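Long-range contact in aminoglycoside N(3)-acetyltransferase (Streptomyces griseus, PDB 7LAP), which probably acetylates the 3-amino group of aminoglycoside antibiotics, as a resistance enzyme of the antibiotic N-acetyltransferase family: residues T12-R17 and R47-G52. Residues are numbered along the deposited sequence; the frame is centred on the assembly and turned at random.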
loop_
_atom_site.group_PDB
_atom_site.type_symbol
_atom_site.label_atom_id
_atom_site.label_comp_id
_atom_site.label_asym_id
_atom_site.label_seq_id
_atom_site.Cartn_x
_atom_site.Cartn_y
_atom_site.Cartn_z
ATOM N N THR B 12 -20.917 2.999 0.419
ATOM C CA THR B 12 -22.168 3.750 0.302
ATOM C C THR B 12 -21.913 5.245 0.156
ATOM O O THR B 12 -22.524 5.908 -0.687
ATOM C CB THR B 12 -23.045 3.495 1.517
ATOM O OG1 THR B 12 -23.345 2.101 1.574
ATOM C CG2 THR B 12 -24.341 4.292 1.419
ATOM N N GLU B 13 -20.998 5.788 0.955
ATOM C CA GLU B 13 -20.732 7.220 0.890
ATOM C C GLU B 13 -20.061 7.610 -0.415
ATOM O O GLU B 13 -20.359 8.669 -0.973
ATOM C CB GLU B 13 -19.869 7.665 2.066
ATOM C CG GLU B 13 -19.734 9.180 2.094
ATOM C CD GLU B 13 -20.013 9.760 3.458
ATOM O OE1 GLU B 13 -19.056 10.164 4.149
ATOM O OE2 GLU B 13 -21.196 9.765 3.849
ATOM N N LEU B 14 -19.149 6.776 -0.918
ATOM C CA LEU B 14 -18.499 7.116 -2.174
ATOM C C LEU B 14 -19.474 7.012 -3.349
ATOM O O LEU B 14 -19.443 7.853 -4.255
ATOM C CB LEU B 14 -17.270 6.232 -2.393
ATOM C CG LEU B 14 -16.115 6.455 -1.399
ATOM C CD1 LEU B 14 -14.976 5.472 -1.623
ATOM C CD2 LEU B 14 -15.620 7.870 -1.475
ATOM N N LEU B 15 -20.316 5.975 -3.364
ATOM C CA LEU B 15 -21.332 5.866 -4.413
ATOM C C LEU B 15 -22.250 7.090 -4.411
ATOM O O LEU B 15 -22.516 7.678 -5.460
ATOM C CB LEU B 15 -22.143 4.589 -4.219
ATOM C CG LEU B 15 -21.423 3.280 -4.598
ATOM C CD1 LEU B 15 -22.201 2.089 -4.037
ATOM C CD2 LEU B 15 -21.233 3.184 -6.107
ATOM N N ARG B 16 -22.680 7.515 -3.226
ATOM C CA ARG B 16 -23.530 8.696 -3.125
ATOM C C ARG B 16 -22.814 9.913 -3.677
ATOM O O ARG B 16 -23.390 10.671 -4.461
ATOM C CB ARG B 16 -23.955 8.920 -1.670
ATOM C CG ARG B 16 -24.914 10.081 -1.483
ATOM C CD ARG B 16 -25.180 10.354 0.005
ATOM N NE ARG B 16 -25.776 9.198 0.683
ATOM C CZ ARG B 16 -25.245 8.586 1.745
ATOM N NH1 ARG B 16 -24.083 9.000 2.258
ATOM N NH2 ARG B 16 -25.875 7.547 2.291
ATOM N N ARG B 17 -21.525 10.062 -3.340
ATOM C CA ARG B 17 -20.767 11.249 -3.712
ATOM C C ARG B 17 -20.691 11.422 -5.227
ATOM O O ARG B 17 -20.807 12.541 -5.737
ATOM C CB ARG B 17 -19.355 11.158 -3.129
ATOM C CG ARG B 17 -18.448 12.239 -3.608
ATOM C CD ARG B 17 -17.082 12.247 -2.898
ATOM N NE ARG B 17 -16.260 13.349 -3.409
ATOM C CZ ARG B 17 -16.260 14.588 -2.890
ATOM N NH1 ARG B 17 -17.015 14.886 -1.840
ATOM N NH2 ARG B 17 -15.493 15.534 -3.416
ATOM N N ARG B 47 -6.440 12.608 -4.660
ATOM C CA ARG B 47 -7.202 12.235 -3.471
ATOM C C ARG B 47 -8.322 11.337 -3.994
ATOM O O ARG B 47 -9.360 11.803 -4.472
ATOM C CB ARG B 47 -7.685 13.476 -2.721
ATOM C CG ARG B 47 -8.447 13.179 -1.456
ATOM C CD ARG B 47 -8.424 14.388 -0.507
ATOM N NE ARG B 47 -7.088 14.546 0.054
ATOM C CZ ARG B 47 -6.721 15.570 0.812
ATOM N NH1 ARG B 47 -7.595 16.526 1.086
ATOM N NH2 ARG B 47 -5.487 15.638 1.275
ATOM N N LEU B 48 -8.078 10.028 -3.937
ATOM C CA LEU B 48 -8.900 9.086 -4.680
ATOM C C LEU B 48 -10.368 9.137 -4.257
ATOM O O LEU B 48 -11.256 9.097 -5.107
ATOM C CB LEU B 48 -8.333 7.670 -4.514
ATOM C CG LEU B 48 -9.106 6.499 -5.130
ATOM C CD1 LEU B 48 -9.208 6.625 -6.681
ATOM C CD2 LEU B 48 -8.400 5.171 -4.764
ATOM N N SER B 49 -10.655 9.209 -2.956
ATOM C CA SER B 49 -12.056 9.219 -2.532
ATOM C C SER B 49 -12.802 10.467 -2.996
ATOM O O SER B 49 -14.035 10.451 -3.068
ATOM C CB SER B 49 -12.145 9.114 -1.006
ATOM O OG SER B 49 -11.589 7.885 -0.600
ATOM N N ALA B 50 -12.091 11.566 -3.259
ATOM C CA ALA B 50 -12.749 12.778 -3.750
ATOM C C ALA B 50 -13.405 12.533 -5.101
ATOM O O ALA B 50 -14.410 13.169 -5.424
ATOM C CB ALA B 50 -11.732 13.925 -3.880
ATOM N N ILE B 51 -12.841 11.629 -5.906
ATOM C CA ILE B 51 -13.442 11.295 -7.197
ATOM C C ILE B 51 -14.805 10.639 -7.002
ATOM O O ILE B 51 -15.731 10.862 -7.786
ATOM C CB ILE B 51 -12.493 10.389 -8.008
ATOM C CG1 ILE B 51 -11.154 11.087 -8.228
ATOM C CG2 ILE B 51 -13.103 10.000 -9.364
ATOM C CD1 ILE B 51 -10.041 10.176 -8.915
ATOM N N GLY B 52 -14.951 9.834 -5.950
ATOM C CA GLY B 52 -16.150 9.055 -5.721
ATOM C C GLY B 52 -15.810 7.578 -5.676
ATOM O O GLY B 52 -14.658 7.203 -5.408
#
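Arg-17 reaches from its helix to the backbone carbonyl of Ala-50. Its NE donates to Ala-50 O at 2.7 Å, and the bond is nearly straight, with an N-H...O angle of 167°. NH2 adds a weak second bond to the same oxygen at 3.3 Å. The oxygen therefore sits at the NE/NH2 edge of the guanidinium, in its plane. NE stands above the carbonyl plane of Ala-50, 40° out of it, and so not on a lone pair. The reach depends on an extended chain: CG is anti to the backbone N (chi1 172°), and the chain runs straight on to NE. On the way, CD passes Ser-49 O at 3.5 Å. Both N-H groups point to one oxygen, the NE bond being the stronger.

Leu-14, one turn earlier, supplies the nonpolar part. Its CD2 is 3.4 Å from Ser-49 O and also meets Ser-49 CB. Its CB rests on Gly-52, 3.8 Å from C. Here the two backbones come close, with Leu-14 CA and Gly-52 CA 4.7 Å apart. Gly-52 has positive phi and leaves the helical conformation; at these backbone angles a CB would run into the carbonyl O of Ile-51, which suits glycine. Leu-14 also touches Tyr-53, and Arg-17 touches Ala-265.

On its far side, helix 48-51 packs through Ile-51 on helix 58-69 and on strand 266-272. The contact lies at the surface and combines side-chain-to-backbone hydrogen bonding with packing of Leu-14. It joins the N-terminal helix 7-18 to the short helical turn and glycine that follow strand 41-46 of the central mixed sheet.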